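PDB 3GIP: N-acyl-D-glutamate deacylase from Bordetella bronchiseptica, which probably hydrolyses the amide bond of N-acyl-D-glutamate to release D-glutamate and a carboxylate, as a zinc-dependent member of the amidohydrolase superfamily. Local coordinates for residues 58-66 and 401-412; 271-282 and 354-365. All coordinates share one frame; numbering follows the deposited sequence.

Interaction 1. Residues 58-66 and 401-412; sequences VAPGFIDVH and VARMTALPARVF
M404 and F62 meet in a Met-aromatic contact: SD of M404 stands over one face of the F62 ring, 3.8 Å from the centroid and 14° off the ring normal. The two side chains run alongside each other in the same direction. In M404, CG is anti to the carbonyl carbon and the chain is extended beyond it, which carries the sulfur out over the ring. The methyl CG2 of T405 comes to the edge of the same ring, and it also lies 3.4 Å from the carbonyl oxygens of P60 and G61. With its hydroxyl bonded within its own segment, T405 presents this methyl to the strand: OG1 sits between the backbone N and the carbonyl carbon (chi1 58°) and bonds V401 O at 2.7 Å. Where helix 397-404 gives way to helix 406-412, the carbonyl of M404 accepts a nearly straight hydrogen bond from I63 N (2.8 Å, N-H...O angle 163°), tying the strand backbone to the junction of the two helices. Beyond it the contact is apolar. CB of P408 touches both I63 CG2 and V65 CG1, 3.6 Å from the latter, and V65 CG1 is equally close to F412 CE2. At the other end CG1 of V401 packs against A59 CB and P60 CD. The whole contact is buried: helix 376-391 adds L385 to F62 and F381 to M404, strand 428-431 places V429 against A59 and F62, and M361 of strand 360-362 touches V65 and P408. The helix pair packs along strand 57-64, consistent with a strand of this family's TIM-like barrel.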
loop_
_atom_site.group_PDB
_atom_site.type_symbol
_atom_site.label_atom_id
_atom_site.label_comp_id
_atom_site.label_asym_id
_atom_site.label_seq_id
_atom_site.Cartn_x
_atom_site.Cartn_y
_atom_site.Cartn_z
ATOM N N VAL A 58 3.571 -14.348 -17.630
ATOM C CA VAL A 58 3.312 -15.060 -16.388
ATOM C C VAL A 58 4.327 -14.466 -15.420
ATOM O O VAL A 58 5.538 -14.600 -15.607
ATOM C CB VAL A 58 3.536 -16.573 -16.559
ATOM C CG1 VAL A 58 3.252 -17.296 -15.251
ATOM C CG2 VAL A 58 2.635 -17.097 -17.665
ATOM N N ALA A 59 3.829 -13.792 -14.391
ATOM C CA ALA A 59 4.703 -13.120 -13.441
ATOM C C ALA A 59 4.327 -13.381 -11.994
ATOM O O ALA A 59 3.289 -13.982 -11.710
ATOM C CB ALA A 59 4.659 -11.617 -13.717
ATOM N N PRO A 60 5.182 -12.947 -11.050
ATOM C CA PRO A 60 4.844 -13.168 -9.641
ATOM C C PRO A 60 3.656 -12.249 -9.345
ATOM O O PRO A 60 3.543 -11.178 -9.944
ATOM C CB PRO A 60 6.094 -12.699 -8.891
ATOM C CG PRO A 60 7.191 -12.702 -9.927
ATOM C CD PRO A 60 6.479 -12.258 -11.179
ATOM N N GLY A 61 2.773 -12.658 -8.440
ATOM C CA GLY A 61 1.642 -11.808 -8.105
ATOM C C GLY A 61 2.161 -10.475 -7.593
ATOM O O GLY A 61 3.221 -10.420 -6.963
ATOM N N PHE A 62 1.432 -9.394 -7.853
ATOM C CA PHE A 62 1.892 -8.086 -7.404
ATOM C C PHE A 62 1.703 -7.868 -5.909
ATOM O O PHE A 62 0.719 -8.315 -5.314
ATOM C CB PHE A 62 1.191 -6.973 -8.189
ATOM C CG PHE A 62 1.281 -7.138 -9.681
ATOM C CD1 PHE A 62 2.438 -7.644 -10.271
ATOM C CD2 PHE A 62 0.210 -6.786 -10.501
ATOM C CE1 PHE A 62 2.526 -7.796 -11.653
ATOM C CE2 PHE A 62 0.290 -6.934 -11.883
ATOM C CZ PHE A 62 1.448 -7.440 -12.459
ATOM N N ILE A 63 2.669 -7.180 -5.312
ATOM C CA ILE A 63 2.652 -6.891 -3.888
ATOM C C ILE A 63 2.356 -5.411 -3.661
ATOM O O ILE A 63 3.174 -4.544 -3.977
ATOM C CB ILE A 63 4.009 -7.271 -3.242
ATOM C CG1 ILE A 63 4.271 -8.764 -3.455
ATOM C CG2 ILE A 63 3.999 -6.936 -1.756
ATOM C CD1 ILE A 63 5.563 -9.267 -2.838
ATOM N N ASP A 64 1.169 -5.135 -3.126
ATOM C CA ASP A 64 0.737 -3.771 -2.845
ATOM C C ASP A 64 1.302 -3.377 -1.491
ATOM O O ASP A 64 0.755 -3.740 -0.450
ATOM C CB ASP A 64 -0.792 -3.711 -2.815
ATOM C CG ASP A 64 -1.319 -2.300 -2.677
ATOM O OD1 ASP A 64 -0.506 -1.354 -2.581
ATOM O OD2 ASP A 64 -2.558 -2.138 -2.664
ATOM N N VAL A 65 2.397 -2.626 -1.514
ATOM C CA VAL A 65 3.058 -2.220 -0.288
ATOM C C VAL A 65 2.369 -1.102 0.481
ATOM O O VAL A 65 2.771 -0.793 1.600
ATOM C CB VAL A 65 4.530 -1.816 -0.563
ATOM C CG1 VAL A 65 5.249 -2.964 -1.268
ATOM C CG2 VAL A 65 4.587 -0.541 -1.406
ATOM N N HIS A 66 1.337 -0.493 -0.098
ATOM C CA HIS A 66 0.647 0.574 0.614
ATOM C C HIS A 66 -0.861 0.413 0.640
ATOM O O HIS A 66 -1.596 1.117 -0.064
ATOM C CB HIS A 66 0.982 1.950 0.038
ATOM C CG HIS A 66 0.713 3.066 0.999
ATOM N ND1 HIS A 66 1.689 3.604 1.808
ATOM C CD2 HIS A 66 -0.443 3.681 1.347
ATOM C CE1 HIS A 66 1.148 4.498 2.617
ATOM N NE2 HIS A 66 -0.145 4.563 2.358
ATOM N N VAL A 401 7.870 -5.137 -13.389
ATOM C CA VAL A 401 7.411 -6.284 -12.614
ATOM C C VAL A 401 8.299 -6.463 -11.386
ATOM O O VAL A 401 7.814 -6.802 -10.311
ATOM C CB VAL A 401 7.415 -7.576 -13.464
ATOM C CG1 VAL A 401 7.148 -8.791 -12.580
ATOM C CG2 VAL A 401 6.344 -7.478 -14.544
ATOM N N ALA A 402 9.597 -6.220 -11.539
ATOM C CA ALA A 402 10.507 -6.347 -10.409
ATOM C C ALA A 402 10.117 -5.362 -9.303
ATOM O O ALA A 402 10.180 -5.695 -8.121
ATOM C CB ALA A 402 11.947 -6.102 -10.860
ATOM N N ARG A 403 9.704 -4.155 -9.683
ATOM C CA ARG A 403 9.304 -3.148 -8.701
ATOM C C ARG A 403 8.052 -3.555 -7.935
ATOM O O ARG A 403 7.823 -3.094 -6.814
ATOM C CB ARG A 403 9.008 -1.805 -9.379
ATOM C CG ARG A 403 10.153 -1.216 -10.161
ATOM C CD ARG A 403 11.377 -0.997 -9.287
ATOM N NE ARG A 403 12.376 -0.225 -10.013
ATOM C CZ ARG A 403 12.287 1.083 -10.233
ATOM N NH1 ARG A 403 11.250 1.772 -9.765
ATOM N NH2 ARG A 403 13.215 1.695 -10.957
ATOM N N MET A 404 7.241 -4.407 -8.552
ATOM C CA MET A 404 5.977 -4.853 -7.966
ATOM C C MET A 404 6.074 -6.181 -7.249
ATOM O O MET A 404 5.121 -6.591 -6.586
ATOM C CB MET A 404 4.925 -5.027 -9.056
ATOM C CG MET A 404 4.709 -3.832 -9.942
ATOM S SD MET A 404 3.586 -4.231 -11.294
ATOM C CE MET A 404 3.144 -2.560 -11.805
ATOM N N THR A 405 7.207 -6.858 -7.381
ATOM C CA THR A 405 7.343 -8.179 -6.788
ATOM C C THR A 405 8.605 -8.400 -5.959
ATOM O O THR A 405 8.558 -8.377 -4.728
ATOM C CB THR A 405 7.261 -9.250 -7.900
ATOM O OG1 THR A 405 8.295 -9.016 -8.870
ATOM C CG2 THR A 405 5.904 -9.182 -8.607
ATOM N N ALA A 406 9.731 -8.611 -6.629
ATOM C CA ALA A 406 10.984 -8.855 -5.932
ATOM C C ALA A 406 11.416 -7.718 -5.011
ATOM O O ALA A 406 11.837 -7.970 -3.886
ATOM C CB ALA A 406 12.089 -9.155 -6.934
ATOM N N LEU A 407 11.325 -6.475 -5.475
ATOM C CA LEU A 407 11.741 -5.358 -4.631
ATOM C C LEU A 407 10.918 -5.309 -3.343
ATOM O O LEU A 407 11.481 -5.198 -2.250
ATOM C CB LEU A 407 11.653 -4.031 -5.400
ATOM C CG LEU A 407 12.135 -2.778 -4.660
ATOM C CD1 LEU A 407 13.595 -2.932 -4.218
ATOM C CD2 LEU A 407 11.975 -1.572 -5.580
ATOM N N PRO A 408 9.576 -5.391 -3.443
ATOM C CA PRO A 408 8.784 -5.357 -2.208
ATOM C C PRO A 408 9.160 -6.513 -1.275
ATOM O O PRO A 408 9.263 -6.332 -0.060
ATOM C CB PRO A 408 7.349 -5.468 -2.717
ATOM C CG PRO A 408 7.406 -4.741 -4.016
ATOM C CD PRO A 408 8.707 -5.244 -4.626
ATOM N N ALA A 409 9.370 -7.697 -1.842
ATOM C CA ALA A 409 9.730 -8.865 -1.039
ATOM C C ALA A 409 11.055 -8.624 -0.321
ATOM O O ALA A 409 11.229 -9.017 0.835
ATOM C CB ALA A 409 9.822 -10.107 -1.925
ATOM N N ARG A 410 11.985 -7.970 -1.009
ATOM C CA ARG A 410 13.296 -7.663 -0.437
ATOM C C ARG A 410 13.199 -6.609 0.661
ATOM O O ARG A 410 13.818 -6.736 1.715
ATOM C CB ARG A 410 14.240 -7.168 -1.537
ATOM C CG ARG A 410 15.520 -6.516 -1.028
ATOM C CD ARG A 410 16.416 -7.501 -0.289
ATOM N NE ARG A 410 17.646 -6.858 0.172
ATOM C CZ ARG A 410 17.725 -6.050 1.227
ATOM N NH1 ARG A 410 16.643 -5.783 1.948
ATOM N NH2 ARG A 410 18.885 -5.498 1.555
ATOM N N VAL A 411 12.413 -5.570 0.408
ATOM C CA VAL A 411 12.246 -4.482 1.362
ATOM C C VAL A 411 11.499 -4.907 2.624
ATOM O O VAL A 411 11.892 -4.547 3.735
ATOM C CB VAL A 411 11.497 -3.294 0.702
ATOM C CG1 VAL A 411 11.151 -2.238 1.735
ATOM C CG2 VAL A 411 12.366 -2.685 -0.399
ATOM N N PHE A 412 10.437 -5.685 2.446
ATOM C CA PHE A 412 9.612 -6.127 3.565
ATOM C C PHE A 412 9.998 -7.469 4.176
ATOM O O PHE A 412 9.421 -7.881 5.183
ATOM C CB PHE A 412 8.145 -6.130 3.135
ATOM C CG PHE A 412 7.568 -4.753 2.999
ATOM C CD1 PHE A 412 6.979 -4.124 4.092
ATOM C CD2 PHE A 412 7.681 -4.051 1.802
ATOM C CE1 PHE A 412 6.516 -2.812 3.999
ATOM C CE2 PHE A 412 7.221 -2.735 1.698
ATOM C CZ PHE A 412 6.638 -2.116 2.801
#

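Interaction 2. Residues 271-282 and 354-365; sequences REQGVEVALDIY and IFQHPCCMVGSD. With FMT (formic acid), chain D.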
loop_
_atom_site.group_PDB
_atom_site.type_symbol
_atom_site.label_atom_id
_atom_site.label_comp_id
_atom_site.label_asym_id
_atom_site.label_seq_id
_atom_site.Cartn_x
_atom_site.Cartn_y
_atom_site.Cartn_z
ATOM N N ARG A 271 21.089 5.963 1.374
ATOM C CA ARG A 271 21.296 4.567 1.005
ATOM C C ARG A 271 22.742 4.286 0.615
ATOM O O ARG A 271 23.203 3.149 0.709
ATOM C CB ARG A 271 20.312 4.142 -0.104
ATOM C CG ARG A 271 20.478 4.779 -1.476
ATOM C CD ARG A 271 19.157 4.661 -2.249
ATOM N NE ARG A 271 19.279 4.983 -3.671
ATOM C CZ ARG A 271 19.620 4.108 -4.612
ATOM N NH1 ARG A 271 19.874 2.842 -4.289
ATOM N NH2 ARG A 271 19.703 4.499 -5.882
ATOM N N GLU A 272 23.459 5.322 0.192
ATOM C CA GLU A 272 24.868 5.177 -0.163
ATOM C C GLU A 272 25.636 4.911 1.128
ATOM O O GLU A 272 26.643 4.200 1.133
ATOM C CB GLU A 272 25.392 6.461 -0.815
ATOM C CG GLU A 272 24.986 6.639 -2.268
ATOM C CD GLU A 272 25.205 8.055 -2.767
ATOM O OE1 GLU A 272 26.011 8.793 -2.159
ATOM O OE2 GLU A 272 24.577 8.431 -3.777
ATOM N N GLN A 273 25.138 5.488 2.220
ATOM C CA GLN A 273 25.749 5.348 3.538
ATOM C C GLN A 273 25.417 4.023 4.218
ATOM O O GLN A 273 25.898 3.751 5.318
ATOM C CB GLN A 273 25.311 6.502 4.443
ATOM C CG GLN A 273 25.743 7.878 3.963
ATOM C CD GLN A 273 25.146 8.999 4.798
ATOM O OE1 GLN A 273 23.927 9.180 4.836
ATOM N NE2 GLN A 273 26.003 9.754 5.475
ATOM N N GLY A 274 24.587 3.205 3.577
ATOM C CA GLY A 274 24.243 1.919 4.155
ATOM C C GLY A 274 22.855 1.790 4.755
ATOM O O GLY A 274 22.463 0.701 5.172
ATOM N N VAL A 275 22.111 2.890 4.819
ATOM C CA VAL A 275 20.761 2.841 5.370
ATOM C C VAL A 275 19.854 2.252 4.302
ATOM O O VAL A 275 19.934 2.647 3.140
ATOM C CB VAL A 275 20.239 4.250 5.727
ATOM C CG1 VAL A 275 18.847 4.147 6.340
ATOM C CG2 VAL A 275 21.197 4.935 6.685
ATOM N N GLU A 276 19.011 1.295 4.676
ATOM C CA GLU A 276 18.103 0.707 3.702
ATOM C C GLU A 276 16.914 1.637 3.558
ATOM O O GLU A 276 16.098 1.758 4.469
ATOM C CB GLU A 276 17.621 -0.678 4.144
ATOM C CG GLU A 276 18.688 -1.758 4.073
ATOM C CD GLU A 276 18.109 -3.159 4.167
ATOM O OE1 GLU A 276 18.895 -4.128 4.159
ATOM O OE2 GLU A 276 16.868 -3.294 4.244
ATOM N N VAL A 277 16.825 2.311 2.418
ATOM C CA VAL A 277 15.720 3.224 2.184
ATOM C C VAL A 277 15.042 2.921 0.859
ATOM O O VAL A 277 15.703 2.691 -0.156
ATOM C CB VAL A 277 16.192 4.701 2.184
ATOM C CG1 VAL A 277 17.188 4.933 1.066
ATOM C CG2 VAL A 277 14.994 5.631 2.043
ATOM N N ALA A 278 13.718 2.894 0.885
ATOM C CA ALA A 278 12.936 2.650 -0.317
ATOM C C ALA A 278 11.748 3.599 -0.288
ATOM O O ALA A 278 11.596 4.388 0.644
ATOM C CB ALA A 278 12.464 1.198 -0.364
ATOM N N LEU A 279 10.911 3.536 -1.315
ATOM C CA LEU A 279 9.744 4.401 -1.380
ATOM C C LEU A 279 8.705 3.769 -2.286
ATOM O O LEU A 279 8.942 2.716 -2.879
ATOM C CB LEU A 279 10.127 5.781 -1.932
ATOM C CG LEU A 279 10.696 5.830 -3.360
ATOM C CD1 LEU A 279 10.443 7.208 -3.954
ATOM C CD2 LEU A 279 12.185 5.523 -3.367
ATOM N N ASP A 280 7.545 4.404 -2.377
ATOM C CA ASP A 280 6.502 3.903 -3.253
ATOM C C ASP A 280 5.606 5.035 -3.718
ATOM O O ASP A 280 5.567 6.109 -3.108
ATOM C CB ASP A 280 5.684 2.788 -2.564
ATOM C CG ASP A 280 5.107 3.207 -1.218
ATOM O OD1 ASP A 280 4.141 3.998 -1.184
ATOM O OD2 ASP A 280 5.626 2.733 -0.182
ATOM N N ILE A 281 4.918 4.799 -4.828
ATOM C CA ILE A 281 3.992 5.774 -5.388
ATOM C C ILE A 281 2.797 5.064 -6.005
ATOM O O ILE A 281 2.813 3.846 -6.203
ATOM C CB ILE A 281 4.638 6.619 -6.540
ATOM C CG1 ILE A 281 5.087 5.710 -7.694
ATOM C CG2 ILE A 281 5.802 7.427 -6.021
ATOM C CD1 ILE A 281 4.022 5.442 -8.765
ATOM N N TYR A 282 1.750 5.838 -6.272
ATOM C CA TYR A 282 0.591 5.344 -6.999
ATOM C C TYR A 282 0.689 6.236 -8.240
ATOM O O TYR A 282 1.112 7.390 -8.150
ATOM C CB TYR A 282 -0.729 5.527 -6.226
ATOM C CG TYR A 282 -0.911 6.838 -5.510
ATOM C CD1 TYR A 282 -1.271 7.995 -6.202
ATOM C CD2 TYR A 282 -0.739 6.922 -4.130
ATOM C CE1 TYR A 282 -1.455 9.202 -5.538
ATOM C CE2 TYR A 282 -0.919 8.120 -3.455
ATOM C CZ TYR A 282 -1.277 9.257 -4.164
ATOM O OH TYR A 282 -1.453 10.444 -3.497
ATOM N N ILE A 354 9.662 10.007 -10.089
ATOM C CA ILE A 354 9.824 9.383 -8.783
ATOM C C ILE A 354 9.723 7.869 -8.943
ATOM O O ILE A 354 10.512 7.126 -8.357
ATOM C CB ILE A 354 8.749 9.883 -7.795
ATOM C CG1 ILE A 354 8.976 11.371 -7.519
ATOM C CG2 ILE A 354 8.816 9.083 -6.489
ATOM C CD1 ILE A 354 7.878 12.023 -6.702
ATOM N N PHE A 355 8.769 7.415 -9.750
ATOM C CA PHE A 355 8.605 5.986 -9.974
ATOM C C PHE A 355 9.867 5.381 -10.584
ATOM O O PHE A 355 10.205 4.232 -10.315
ATOM C CB PHE A 355 7.415 5.704 -10.895
ATOM C CG PHE A 355 7.260 4.250 -11.245
ATOM C CD1 PHE A 355 7.126 3.296 -10.238
ATOM C CD2 PHE A 355 7.295 3.826 -12.569
ATOM C CE1 PHE A 355 7.032 1.939 -10.548
ATOM C CE2 PHE A 355 7.200 2.471 -12.888
ATOM C CZ PHE A 355 7.071 1.529 -11.875
ATOM N N GLN A 356 10.567 6.156 -11.404
ATOM C CA GLN A 356 11.782 5.660 -12.034
ATOM C C GLN A 356 12.924 5.432 -11.052
ATOM O O GLN A 356 13.885 4.734 -11.371
ATOM C CB GLN A 356 12.231 6.613 -13.142
ATOM C CG GLN A 356 11.335 6.562 -14.361
ATOM C CD GLN A 356 11.802 7.490 -15.462
ATOM O OE1 GLN A 356 11.932 8.694 -15.256
ATOM N NE2 GLN A 356 12.054 6.931 -16.642
ATOM N N HIS A 357 12.835 6.013 -9.859
ATOM C CA HIS A 357 13.900 5.820 -8.884
ATOM C C HIS A 357 14.060 4.319 -8.644
ATOM O O HIS A 357 13.073 3.602 -8.487
ATOM C CB HIS A 357 13.578 6.540 -7.575
ATOM C CG HIS A 357 14.691 6.487 -6.578
ATOM N ND1 HIS A 357 14.979 5.355 -5.844
ATOM C CD2 HIS A 357 15.637 7.400 -6.248
ATOM C CE1 HIS A 357 16.055 5.571 -5.109
ATOM N NE2 HIS A 357 16.474 6.804 -5.337
ATOM N N PRO A 358 15.311 3.828 -8.608
ATOM C CA PRO A 358 15.610 2.407 -8.400
ATOM C C PRO A 358 14.953 1.718 -7.206
ATOM O O PRO A 358 14.741 0.504 -7.231
ATOM C CB PRO A 358 17.136 2.387 -8.299
ATOM C CG PRO A 358 17.548 3.525 -9.182
ATOM C CD PRO A 358 16.556 4.599 -8.784
ATOM N N CYS A 359 14.630 2.475 -6.162
ATOM C CA CYS A 359 14.022 1.866 -4.983
ATOM C C CYS A 359 12.536 2.152 -4.848
ATOM O O CYS A 359 11.967 1.989 -3.768
ATOM C CB CYS A 359 14.742 2.334 -3.720
ATOM S SG CYS A 359 16.497 1.898 -3.694
ATOM N N CYS A 360 11.898 2.563 -5.940
ATOM C CA CYS A 360 10.478 2.874 -5.878
ATOM C C CYS A 360 9.576 1.693 -6.208
ATOM O O CYS A 360 9.647 1.111 -7.289
ATOM C CB CYS A 360 10.133 4.045 -6.808
ATOM S SG CYS A 360 8.509 4.763 -6.450
ATOM N N MET A 361 8.719 1.350 -5.256
ATOM C CA MET A 361 7.765 0.263 -5.417
ATOM C C MET A 361 6.410 0.894 -5.741
ATOM O O MET A 361 6.294 2.121 -5.821
ATOM C CB MET A 361 7.666 -0.525 -4.109
ATOM C CG MET A 361 9.009 -1.004 -3.588
ATOM S SD MET A 361 8.925 -1.661 -1.905
ATOM C CE MET A 361 8.859 -0.153 -0.966
ATOM N N VAL A 362 5.391 0.061 -5.926
ATOM C CA VAL A 362 4.051 0.560 -6.215
ATOM C C VAL A 362 3.140 0.304 -5.016
ATOM O O VAL A 362 3.069 -0.820 -4.503
ATOM C CB VAL A 362 3.448 -0.130 -7.463
ATOM C CG1 VAL A 362 2.055 0.430 -7.757
ATOM C CG2 VAL A 362 4.368 0.072 -8.657
ATOM N N GLY A 363 2.465 1.360 -4.569
ATOM C CA GLY A 363 1.538 1.266 -3.449
ATOM C C GLY A 363 0.243 1.916 -3.902
ATOM O O GLY A 363 0.244 3.091 -4.255
ATOM N N SER A 364 -0.861 1.174 -3.884
ATOM C CA SER A 364 -2.133 1.716 -4.363
ATOM C C SER A 364 -2.767 2.775 -3.472
ATOM O O SER A 364 -3.397 3.712 -3.970
ATOM C CB SER A 364 -3.146 0.591 -4.581
ATOM O OG SER A 364 -3.667 0.132 -3.344
ATOM N N ASP A 365 -2.609 2.620 -2.159
ATOM C CA ASP A 365 -3.183 3.549 -1.191
ATOM C C ASP A 365 -4.695 3.656 -1.398
ATOM O O ASP A 365 -5.294 4.719 -1.219
ATOM C CB ASP A 365 -2.524 4.928 -1.310
ATOM C CG ASP A 365 -2.719 5.780 -0.067
ATOM O OD1 ASP A 365 -3.246 5.261 0.939
ATOM O OD2 ASP A 365 -2.335 6.967 -0.087
HETATM C C FMT D . -2.204 10.325 -0.230
HETATM O O1 FMT D . -3.276 10.092 -0.732
HETATM O O2 FMT D . -1.098 10.278 -0.977
HETATM O O HOH W 1 2.091 4.926 -2.890
#
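Strands 277-281 and 360-362 run parallel at 39° to each other, 4.3 Å apart at closest, and are joined by a ladder of four backbone hydrogen bonds that starts with L279 N to C359 O and ends with G363 N to I281 O. On the face bearing L279 and I281, the methyl CG2 of I354 reaches L279 CD1 and, tightly, I281 CG2, both at 3.5 Å. The C360 sulfur, anti to its own backbone nitrogen (chi1 -164°), lies against CG1 and CG2 of I281. D280 and M361 share the other face; D280 OD1 accepts from H248 N of the backbone and from a water that also donates to G363 O. Near the helix ends, CE1 of H357 lies over one face of the R271 guanidinium, 3.6 Å from NE, with the planes 68° apart, and C359 SG lies over the same face. D268 binds both R271 NE and H357 NE2, while H357 ND1 accepts from C359 N, which fixes the imidazole at two atoms. Y282 OH donates to O2 of a formate, probably a crystallisation component (2.6 Å), and K250, R376 and S288 N also bind this ion. With D365 close to zinc and to a bound acetate, this end of the strand pair borders a polar pocket, and the gathered cationic groups are consistent with a place for a substrate carboxylate.

In the fold
From the N terminus, the chain first lays down 58-66 on strand 57-64, then runs through the successive parallel strands of the barrel to 277-281. Interaction 2 closes the shorter loop when segment 354-365 returns beside 271-282, 72 residues on; interaction 1 closes the longer one, as helices 397-404 and 406-412 come back to the first segment after 335 residues. Interaction 2 is thus nested inside interaction 1. The two touch directly: S364 OG probably bonds D64 OD2, and R403 NH1 probably bonds F355 O. Together they bring strands 360-362 and 57-64 close to each other, consistent with closure of the barrel from its last part to its beginning.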